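Local structure of THB11 (Chlamydomonas reinhardtii, 6TD7) at residues R83-R88 / D128-P133; E104-L109 / E113-E118. The protein binds heme b through its truncated-hemoglobin domain, here with cyanide in the ligand pocket, and probably binds oxygen. All blocks are in the same frame, centred on the assembly; numbering follows the deposited sequence. Where two conformers were deposited one is given.

Contact 1 (R83-R88 / D128-P133); sequences RIIKQR and DAIFTP. With HEM (protoporphyrin IX containing Fe), chain B.
Ile85 is the one residue of 83-88 that reaches 128-133, and it does so mainly through its terminal methyl, CD1. This CD1 lies 3.9 Å from CG2 of Ile130, the two branched chains crossing at a slant, and 4.1 Å from CD1 of Phe131, approaching that ring obliquely. The extended chi2 of Ile85 (175°) carries this methyl out from its helix into the angle between the two partners. Ile130 CG2 also sits over the centre of the Phe131 ring, 3.4 Å above its plane, a CH-pi-like packing that joins the three side chains into one apolar cluster. Phe90, Pro92 and Phe95 extend it, and Ile130 also touches His81, the axial ligand of the heme iron. On the heme side of the same helix, Ile84 places CD1 3.6 Å from the porphyrin carbon CHB.

The contact as a whole is small, with 97 Å² buried and no hydrogen bond crossing. Its loose side is where Lys86, Thr132 and Pro133 are exposed and touch nothing of the opposite segment. There helix 125-131 ends, and Thr132 OG1 turns back to the carbonyl O of Asp128, 2.7 Å away. Ile130 O, 3.7 Å from Ile85 CD1, is hydrogen-bonded by Arg78. With a carbonyl satisfied from outside and only carbon meeting carbon between side chains, the contact implies shape-dependent apolar packing behind the proximal side of the heme.

Contact 2 (E104-L109 / E113-E118); sequences EAMTEL and EVLRGE
Arg116 lays its aliphatic stem alongside Met106, the two chains running past each other in opposite directions. Met106 CB meets Arg116 CD at 3.9 Å, and at the far end Met106 CE comes 3.9 Å from Arg116 CA. The bend at chi3 of Met106 (-64°) turns this methyl onto the opposing helix, while SD stays 4.4 Å from Leu115 CD1. Arg116 bends at its own chi3 (-60°), which swings the guanidinium across Thr107. The hydroxyl OG1 of Thr107 lies 2.9 Å above one face, offset toward the rim, and CA of Glu113 covers the opposite face. Although Thr107 OG1 and Arg116 NE are 3.0 Å apart, the angle is too poor for a hydrogen bond. Their bonds go to the chain nearby: Thr107 to Glu103 O, Arg116 NH1 to Ala111 O in the connection between the helices. A leucine in place of Arg116 would probably leave Ala111 O without this donor and uncover the Thr107 hydroxyl. The segments, nearly antiparallel at 156° with axes 10.1 Å apart, form a helical hairpin. Its chemistry implies two layers: apolar contact inside, and outside a flat cation sandwiched between helices while bonded to their turn.

How the contacts relate
Both contacts are partly buried and belong to the same globin domain, yet on opposite sides of the chain's centre, with centres about 26 Å apart and nearest atoms about 15 Å apart. Contact 2 joins neighbours in sequence, helices 92-108 and 113-123, and is nested within the longer chain closure made by contact 1 between helices 77-88 and 125-131. Contact 2 buries about twice the area, 204 against 97 Å². Neither has a hydrogen bond between its segments, but contact 1 relies on aliphatic and aromatic carbon beside the heme, whereas contact 2, away from the heme, is built round a long cationic side chain that spans from buried Met106 to exposed Thr107.

Contact 1 (R83-R88 / D128-P133)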
ATOM      1  N   ARG A  83       6.511   5.668 -13.783  1.00 14.10           N
ATOM      2  CA  ARG A  83       6.292   7.017 -14.293  1.00 18.93           C
ATOM      3  C   ARG A  83       6.608   8.066 -13.229  1.00 16.77           C
ATOM      4  O   ARG A  83       7.341   9.027 -13.489  1.00 19.92           O
ATOM      5  CB  ARG A  83       4.851   7.178 -14.777  1.00 26.02           C
ATOM      6  CG  ARG A  83       4.491   6.374 -16.013  1.00 42.93           C
ATOM      7  CD  ARG A  83       2.974   6.277 -16.169  1.00 49.76           C
ATOM      8  NE  ARG A  83       2.383   5.440 -15.126  1.00 49.17           N
ATOM      9  CZ  ARG A  83       2.047   4.159 -15.279  1.00 52.86           C
ATOM     10  NH1 ARG A  83       2.227   3.546 -16.443  1.00 61.05           N
ATOM     11  NH2 ARG A  83       1.525   3.488 -14.261  1.00 39.19           N
ATOM     12  N   ILE A  84       6.051   7.913 -12.024  1.00 18.92           N
ATOM     13  CA  ILE A  84       6.297   8.944 -11.022  1.00 16.47           C
ATOM     14  C   ILE A  84       7.739   8.875 -10.526  1.00 13.81           C
ATOM     15  O   ILE A  84       8.303   9.889 -10.102  1.00 14.98           O
ATOM     16  CB  ILE A  84       5.292   8.868  -9.856  1.00 11.14           C
ATOM     17  CG1 ILE A  84       5.207   7.473  -9.237  1.00 10.90           C
ATOM     18  CG2 ILE A  84       3.912   9.301 -10.337  1.00 15.96           C
ATOM     19  CD1 ILE A  84       4.485   7.470  -7.899  1.00 13.21           C
ATOM     20  N   ILE A  85       8.362   7.692 -10.581  1.00 11.04           N
ATOM     21  CA  ILE A  85       9.785   7.586 -10.265  1.00 10.28           C
ATOM     22  C   ILE A  85      10.604   8.429 -11.236  1.00 20.72           C
ATOM     23  O   ILE A  85      11.326   9.350 -10.838  1.00 16.32           O
ATOM     24  CB  ILE A  85      10.243   6.114 -10.288  1.00 13.93           C
ATOM     25  CG1 ILE A  85       9.646   5.354  -9.100  1.00 12.45           C
ATOM     26  CG2 ILE A  85      11.778   6.023 -10.275  1.00 18.31           C
ATOM     27  CD1 ILE A  85       9.932   3.867  -9.109  1.00 15.64           C
ATOM     28  N   LYS A  86      10.488   8.131 -12.535  1.00 16.18           N
ATOM     29  CA  LYS A  86      11.348   8.768 -13.528  1.00 21.71           C
ATOM     30  C   LYS A  86      10.955  10.221 -13.774  1.00 19.63           C
ATOM     31  O   LYS A  86      11.819  11.070 -14.015  1.00 22.58           O
ATOM     32  CB  LYS A  86      11.299   7.981 -14.839  1.00 25.51           C
ATOM     33  CG  LYS A  86      11.897   6.584 -14.752  1.00 27.65           C
ATOM     34  CD  LYS A  86      13.420   6.653 -14.682  1.00 46.53           C
ATOM     35  CE  LYS A  86      14.015   5.557 -13.806  1.00 46.70           C
ATOM     36  NZ  LYS A  86      15.002   6.127 -12.842  1.00 43.83           N
ATOM     37  N   GLN A  87       9.663  10.526 -13.727  1.00 16.88           N
ATOM     38  CA  GLN A  87       9.227  11.874 -14.066  1.00 21.95           C
ATOM     39  C   GLN A  87       9.200  12.808 -12.865  1.00 26.60           C
ATOM     40  O   GLN A  87       9.478  14.003 -13.024  1.00 18.65           O
ATOM     41  CB  GLN A  87       7.848  11.818 -14.729  1.00 25.43           C
ATOM     42  CG  GLN A  87       7.860  11.061 -16.047  1.00 30.93           C
ATOM     43  CD  GLN A  87       6.484  10.919 -16.664  1.00 46.09           C
ATOM     44  OE1 GLN A  87       5.541  11.609 -16.277  1.00 35.16           O
ATOM     45  NE2 GLN A  87       6.361  10.013 -17.630  1.00 46.76           N
ATOM     46  N   ARG A  88       8.911  12.299 -11.666  1.00 19.69           N
ATOM     47  CA  ARG A  88       8.714  13.145 -10.496  1.00 20.77           C
ATOM     48  C   ARG A  88       9.605  12.793  -9.313  1.00 16.53           C
ATOM     49  O   ARG A  88       9.499  13.440  -8.263  1.00 17.10           O
ATOM     50  CB  ARG A  88       7.243  13.085 -10.060  1.00 17.58           C
ATOM     51  CG  ARG A  88       6.280  13.133 -11.230  1.00 24.55           C
ATOM     52  CD  ARG A  88       4.882  13.507 -10.804  1.00 30.62           C
ATOM     53  NE  ARG A  88       3.969  13.520 -11.942  1.00 25.98           N
ATOM     54  CZ  ARG A  88       2.669  13.783 -11.858  1.00 30.12           C
ATOM     55  NH1 ARG A  88       2.120  14.060 -10.683  1.00 33.95           N
ATOM     56  NH2 ARG A  88       1.920  13.766 -12.951  1.00 29.83           N
ATOM     57  N   ASP A 128      11.581  -2.784  -1.934  1.00 11.37           N
ATOM     58  CA  ASP A 128      12.663  -3.199  -2.822  1.00  8.35           C
ATOM     59  C   ASP A 128      12.154  -3.497  -4.231  1.00 11.20           C
ATOM     60  O   ASP A 128      12.846  -3.230  -5.219  1.00 11.91           O
ATOM     61  CB  ASP A 128      13.368  -4.428  -2.242  1.00 13.29           C
ATOM     62  CG  ASP A 128      14.340  -4.079  -1.127  1.00 20.70           C
ATOM     63  OD1 ASP A 128      14.605  -2.879  -0.901  1.00 14.07           O
ATOM     64  OD2 ASP A 128      14.850  -5.019  -0.485  1.00 22.35           O
ATOM     65  N   ALA A 129      10.947  -4.058  -4.345  1.00 11.80           N
ATOM     66  CA  ALA A 129      10.405  -4.353  -5.667  1.00  9.21           C
ATOM     67  C   ALA A 129      10.230  -3.081  -6.485  1.00 12.36           C
ATOM     68  O   ALA A 129      10.566  -3.046  -7.674  1.00 13.28           O
ATOM     69  CB  ALA A 129       9.071  -5.088  -5.544  1.00 14.47           C
ATOM     70  N   ILE A 130       9.709  -2.023  -5.863  1.00  8.06           N
ATOM     71  CA  ILE A 130       9.414  -0.798  -6.599  1.00  8.73           C
ATOM     72  C   ILE A 130      10.696  -0.116  -7.068  1.00 10.49           C
ATOM     73  O   ILE A 130      10.755   0.410  -8.186  1.00 11.63           O
ATOM     74  CB  ILE A 130       8.555   0.144  -5.733  1.00  7.27           C
ATOM     75  CG1 ILE A 130       7.112  -0.366  -5.682  1.00 11.32           C
ATOM     76  CG2 ILE A 130       8.611   1.560  -6.280  1.00 11.15           C
ATOM     77  CD1 ILE A 130       6.255   0.310  -4.646  1.00 11.80           C
ATOM     78  N   PHE A 131      11.738  -0.106  -6.237  1.00 10.03           N
ATOM     79  CA  PHE A 131      12.878   0.776  -6.457  1.00 11.94           C
ATOM     80  C   PHE A 131      14.143   0.074  -6.926  1.00 13.57           C
ATOM     81  O   PHE A 131      15.150   0.749  -7.166  1.00 16.06           O
ATOM     82  CB  PHE A 131      13.168   1.567  -5.172  1.00 10.79           C
ATOM     83  CG  PHE A 131      12.047   2.477  -4.778  1.00  9.50           C
ATOM     84  CD1 PHE A 131      11.824   3.654  -5.476  1.00 13.70           C
ATOM     85  CD2 PHE A 131      11.192   2.144  -3.742  1.00 13.62           C
ATOM     86  CE1 PHE A 131      10.775   4.489  -5.134  1.00 13.55           C
ATOM     87  CE2 PHE A 131      10.145   2.976  -3.398  1.00 12.49           C
ATOM     88  CZ  PHE A 131       9.937   4.148  -4.095  1.00 11.36           C
ATOM     89  N   THR A 132      14.129  -1.241  -7.093  1.00 14.06           N
ATOM     90  CA  THR A 132      15.311  -1.932  -7.594  1.00 14.87           C
ATOM     91  C   THR A 132      15.284  -1.956  -9.115  1.00 16.08           C
ATOM     92  O   THR A 132      14.345  -2.518  -9.695  1.00 14.69           O
ATOM     93  CB  THR A 132      15.384  -3.348  -7.052  1.00 12.39           C
ATOM     94  OG1 THR A 132      15.496  -3.314  -5.625  1.00 12.44           O
ATOM     95  CG2 THR A 132      16.600  -4.063  -7.632  1.00 17.69           C
ATOM     96  N   PRO A 133      16.261  -1.358  -9.801  1.00 17.02           N
ATOM     97  CA  PRO A 133      16.276  -1.438 -11.266  1.00 20.80           C
ATOM     98  C   PRO A 133      16.261  -2.877 -11.756  1.00 19.37           C
ATOM     99  O   PRO A 133      16.889  -3.764 -11.175  1.00 19.19           O
ATOM    100  CB  PRO A 133      17.583  -0.730 -11.648  1.00 18.08           C
ATOM    101  CG  PRO A 133      17.839   0.210 -10.535  1.00 19.33           C
ATOM    102  CD  PRO A 133      17.321  -0.467  -9.290  1.00 18.90           C
TER
HETATM  103  CHA HEM B 201      -0.223   1.878  -8.263  1.00 16.99           C
HETATM  104  CHB HEM B 201       1.505   6.042  -6.396  1.00 14.35           C
HETATM  105  CHC HEM B 201       2.455   3.909  -2.135  1.00 15.80           C
HETATM  106  CHD HEM B 201       1.160  -0.380  -4.136  1.00 17.70           C
HETATM  107  C1A HEM B 201       0.125   3.211  -8.135  1.00 13.79           C
HETATM  108  C2A HEM B 201      -0.078   4.290  -9.091  1.00 14.61           C
HETATM  109  C3A HEM B 201       0.403   5.414  -8.551  1.00 13.97           C
HETATM  110  C4A HEM B 201       0.929   5.113  -7.242  1.00 17.98           C
HETATM  111  CMA HEM B 201       0.402   6.818  -9.191  1.00 19.25           C
HETATM  112  CAA HEM B 201      -0.749   4.210 -10.483  1.00 26.87           C
HETATM  113  CBA HEM B 201      -0.093   3.177 -11.385  1.00 35.16           C
HETATM  114  CGA HEM B 201      -0.954   2.974 -12.609  1.00 31.71           C
HETATM  115  O1A HEM B 201      -0.428   2.415 -13.606  1.00 59.51           O
HETATM  116  O2A HEM B 201      -2.153   3.361 -12.596  1.00 22.05           O
HETATM  117  C1B HEM B 201       1.853   5.842  -5.075  1.00 15.16           C
HETATM  118  C2B HEM B 201       2.272   6.871  -4.146  1.00 15.96           C
HETATM  119  C3B HEM B 201       2.546   6.296  -2.972  1.00 10.85           C
HETATM  120  C4B HEM B 201       2.305   4.874  -3.105  1.00 15.78           C
HETATM  121  CMB HEM B 201       2.393   8.376  -4.469  1.00 19.83           C
HETATM  122  CAB HEM B 201       3.023   7.047  -1.708  1.00 15.11           C
HETATM  123  CBB HEM B 201       3.563   6.411  -0.667  1.00 17.47           C
HETATM  124  C1C HEM B 201       2.158   2.578  -2.332  1.00 15.70           C
HETATM  125  C2C HEM B 201       2.239   1.580  -1.301  1.00 17.86           C
HETATM  126  C3C HEM B 201       1.908   0.404  -1.830  1.00 19.82           C
HETATM  127  C4C HEM B 201       1.561   0.593  -3.231  1.00 16.69           C
HETATM  128  CMC HEM B 201       2.680   1.838   0.157  1.00 22.84           C
HETATM  129  CAC HEM B 201       1.884  -0.907  -1.026  1.00 25.28           C
HETATM  130  CBC HEM B 201       2.253  -2.045  -1.613  1.00 35.32           C
HETATM  131  C1D HEM B 201       0.593  -0.127  -5.377  1.00 20.78           C
HETATM  132  C2D HEM B 201      -0.159  -1.067  -6.181  1.00 14.40           C
HETATM  133  C3D HEM B 201      -0.528  -0.449  -7.311  1.00 13.65           C
HETATM  134  C4D HEM B 201      -0.048   0.916  -7.274  1.00 11.66           C
HETATM  135  CMD HEM B 201      -0.457  -2.527  -5.780  1.00 12.78           C
HETATM  136  CAD HEM B 201      -1.374  -1.037  -8.453  1.00 14.86           C
HETATM  137  CBD HEM B 201      -0.572  -1.825  -9.469  1.00 26.31           C
HETATM  138  CGD HEM B 201      -1.630  -2.411 -10.365  1.00 19.38           C
HETATM  139  O1D HEM B 201      -1.996  -3.599 -10.166  1.00 20.57           O
HETATM  140  O2D HEM B 201      -2.129  -1.671 -11.252  1.00 21.54           O
HETATM  141  NA  HEM B 201       0.745   3.759  -7.022  1.00 12.75           N
HETATM  142  NB  HEM B 201       1.881   4.633  -4.403  1.00 11.26           N
HETATM  143  NC  HEM B 201       1.729   1.947  -3.500  1.00 13.78           N
HETATM  144  ND  HEM B 201       0.637   1.068  -6.078  1.00 11.13           N
HETATM  145 FE   HEM B 201       1.215   2.811  -5.256  1.00 21.92          FE

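Contact 2 (E104-L109 / E113-E118)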
ATOM      1  N   GLU A 104      -0.703   3.650  10.282  1.00  9.49           N
ATOM      2  CA  GLU A 104      -1.534   4.553  11.072  1.00 13.44           C
ATOM      3  C   GLU A 104      -3.015   4.256  10.871  1.00 12.70           C
ATOM      4  O   GLU A 104      -3.800   4.281  11.825  1.00 10.37           O
ATOM      5  CB  GLU A 104      -1.245   6.008  10.695  1.00 14.29           C
ATOM      6  CG  GLU A 104       0.093   6.534  11.171  1.00 17.73           C
ATOM      7  CD  GLU A 104       0.295   8.010  10.865  1.00 24.88           C
ATOM      8  OE1 GLU A 104       1.341   8.551  11.277  1.00 29.16           O
ATOM      9  OE2 GLU A 104      -0.580   8.631  10.221  1.00 18.30           O
ATOM     10  N   ALA A 105      -3.416   4.001   9.621  1.00 12.10           N
ATOM     11  CA  ALA A 105      -4.808   3.676   9.337  1.00 13.15           C
ATOM     12  C   ALA A 105      -5.252   2.428  10.092  1.00  9.74           C
ATOM     13  O   ALA A 105      -6.348   2.399  10.660  1.00  9.32           O
ATOM     14  CB  ALA A 105      -5.003   3.489   7.832  1.00  8.45           C
ATOM     15  N   MET A 106      -4.416   1.387  10.110  1.00  7.21           N
ATOM     16  CA  MET A 106      -4.765   0.191  10.873  1.00 10.40           C
ATOM     17  C   MET A 106      -4.839   0.495  12.364  1.00 10.45           C
ATOM     18  O   MET A 106      -5.742   0.016  13.059  1.00 10.80           O
ATOM     19  CB  MET A 106      -3.756  -0.926  10.604  1.00 11.24           C
ATOM     20  CG  MET A 106      -3.943  -1.637   9.269  1.00 15.86           C
ATOM     21  SD  MET A 106      -2.859  -3.067   9.097  1.00 12.40           S
ATOM     22  CE  MET A 106      -1.267  -2.258   9.116  1.00 16.29           C
ATOM     23  N   THR A 107      -3.899   1.291  12.877  1.00 10.66           N
ATOM     24  CA  THR A 107      -3.925   1.643  14.294  1.00  9.41           C
ATOM     25  C   THR A 107      -5.206   2.391  14.646  1.00 10.49           C
ATOM     26  O   THR A 107      -5.868   2.090  15.645  1.00  9.95           O
ATOM     27  CB  THR A 107      -2.706   2.500  14.650  1.00 11.49           C
ATOM     28  OG1 THR A 107      -1.496   1.788  14.358  1.00 12.41           O
ATOM     29  CG2 THR A 107      -2.733   2.886  16.128  1.00 14.11           C
ATOM     30  N   GLU A 108      -5.560   3.387  13.830  1.00 11.07           N
ATOM     31  CA  GLU A 108      -6.696   4.247  14.135  1.00  9.91           C
ATOM     32  C   GLU A 108      -8.026   3.516  14.058  1.00 11.83           C
ATOM     33  O   GLU A 108      -9.010   3.995  14.633  1.00 12.93           O
ATOM     34  CB  GLU A 108      -6.689   5.448  13.189  1.00 10.80           C
ATOM     35  CG  GLU A 108      -5.622   6.461  13.555  1.00 19.32           C
ATOM     36  CD  GLU A 108      -5.266   7.402  12.427  1.00 18.23           C
ATOM     37  OE1 GLU A 108      -6.164   7.805  11.655  1.00 16.90           O
ATOM     38  OE2 GLU A 108      -4.069   7.739  12.316  1.00 18.27           O
ATOM     39  N   LEU A 109      -8.085   2.374  13.382  1.00 11.55           N
ATOM     40  CA  LEU A 109      -9.302   1.576  13.321  0.67 13.56           C
ATOM     41  C   LEU A 109      -9.313   0.441  14.337  1.00 20.99           C
ATOM     42  O   LEU A 109     -10.271  -0.339  14.365  1.00 18.14           O
ATOM     43  CB  LEU A 109      -9.494   1.032  11.901  0.67 15.99           C
ATOM     44  CG  LEU A 109      -9.985   2.135  10.955  0.67 14.66           C
ATOM     45  CD1 LEU A 109      -9.626   1.866   9.509  0.67 16.01           C
ATOM     46  CD2 LEU A 109     -11.496   2.314  11.101  0.67 17.03           C
ATOM     47  N   GLU A 113      -1.156  -4.290  17.422  1.00 12.39           N
ATOM     48  CA  GLU A 113       0.180  -4.192  16.839  1.00  7.01           C
ATOM     49  C   GLU A 113       0.643  -5.519  16.244  1.00 10.34           C
ATOM     50  O   GLU A 113       1.329  -5.531  15.214  1.00 11.71           O
ATOM     51  CB  GLU A 113       1.175  -3.703  17.896  1.00 15.87           C
ATOM     52  CG  GLU A 113       2.544  -3.301  17.334  1.00 13.41           C
ATOM     53  CD  GLU A 113       3.516  -4.468  17.207  1.00 17.18           C
ATOM     54  OE1 GLU A 113       3.273  -5.525  17.829  1.00 16.56           O
ATOM     55  OE2 GLU A 113       4.528  -4.322  16.486  1.00 17.34           O
ATOM     56  N   VAL A 114       0.299  -6.647  16.870  1.00 10.88           N
ATOM     57  CA  VAL A 114       0.781  -7.933  16.361  1.00 12.29           C
ATOM     58  C   VAL A 114       0.232  -8.180  14.961  1.00 13.32           C
ATOM     59  O   VAL A 114       0.936  -8.684  14.076  1.00 14.66           O
ATOM     60  CB  VAL A 114       0.419  -9.071  17.335  1.00 13.50           C
ATOM     61  CG1 VAL A 114      -1.085  -9.293  17.395  1.00 19.36           C
ATOM     62  CG2 VAL A 114       1.137 -10.359  16.948  1.00 19.20           C
ATOM     63  N   LEU A 115      -1.027  -7.802  14.738  1.00 13.77           N
ATOM     64  CA  LEU A 115      -1.635  -7.859  13.411  1.00 13.93           C
ATOM     65  C   LEU A 115      -0.989  -6.862  12.459  1.00 12.22           C
ATOM     66  O   LEU A 115      -0.708  -7.191  11.299  1.00 12.69           O
ATOM     67  CB  LEU A 115      -3.130  -7.578  13.563  1.00 15.69           C
ATOM     68  CG  LEU A 115      -4.131  -7.706  12.416  1.00 25.34           C
ATOM     69  CD1 LEU A 115      -3.761  -6.856  11.209  1.00 26.19           C
ATOM     70  CD2 LEU A 115      -4.280  -9.164  12.052  1.00 33.72           C
ATOM     71  N   ARG A 116      -0.766  -5.631  12.918  1.00 11.88           N
ATOM     72  CA  ARG A 116      -0.155  -4.632  12.053  1.00  9.46           C
ATOM     73  C   ARG A 116       1.232  -5.069  11.611  1.00 11.66           C
ATOM     74  O   ARG A 116       1.598  -4.905  10.441  1.00  6.37           O
ATOM     75  CB  ARG A 116      -0.082  -3.288  12.771  1.00 12.62           C
ATOM     76  CG  ARG A 116      -1.405  -2.830  13.337  1.00 12.17           C
ATOM     77  CD  ARG A 116      -1.392  -1.349  13.646  1.00 14.24           C
ATOM     78  NE  ARG A 116      -0.369  -0.973  14.622  1.00 16.18           N
ATOM     79  CZ  ARG A 116      -0.597  -0.751  15.917  1.00 14.84           C
ATOM     80  NH1 ARG A 116      -1.816  -0.870  16.420  1.00 13.97           N
ATOM     81  NH2 ARG A 116       0.402  -0.400  16.714  1.00 16.43           N
ATOM     82  N   GLY A 117       2.021  -5.628  12.528  1.00  9.11           N
ATOM     83  CA  GLY A 117       3.350  -6.080  12.159  1.00 10.19           C
ATOM     84  C   GLY A 117       3.309  -7.179  11.118  1.00  9.90           C
ATOM     85  O   GLY A 117       4.117  -7.198  10.185  1.00  9.12           O
ATOM     86  N   GLU A 118       2.362  -8.107  11.257  1.00 11.33           N
ATOM     87  CA  GLU A 118       2.198  -9.170  10.273  1.00  8.62           C
ATOM     88  C   GLU A 118       1.896  -8.605   8.892  1.00  9.40           C
ATOM     89  O   GLU A 118       2.518  -8.998   7.896  1.00 10.08           O
ATOM     90  CB  GLU A 118       1.079 -10.107  10.733  1.00 13.99           C
ATOM     91  CG  GLU A 118       0.756 -11.255   9.798  1.00 21.51           C
ATOM     92  CD  GLU A 118      -0.424 -12.063  10.300  1.00 35.40           C
ATOM     93  OE1 GLU A 118      -0.777 -11.908  11.488  1.00 24.69           O
ATOM     94  OE2 GLU A 118      -1.006 -12.839   9.515  1.00 29.14           O
TER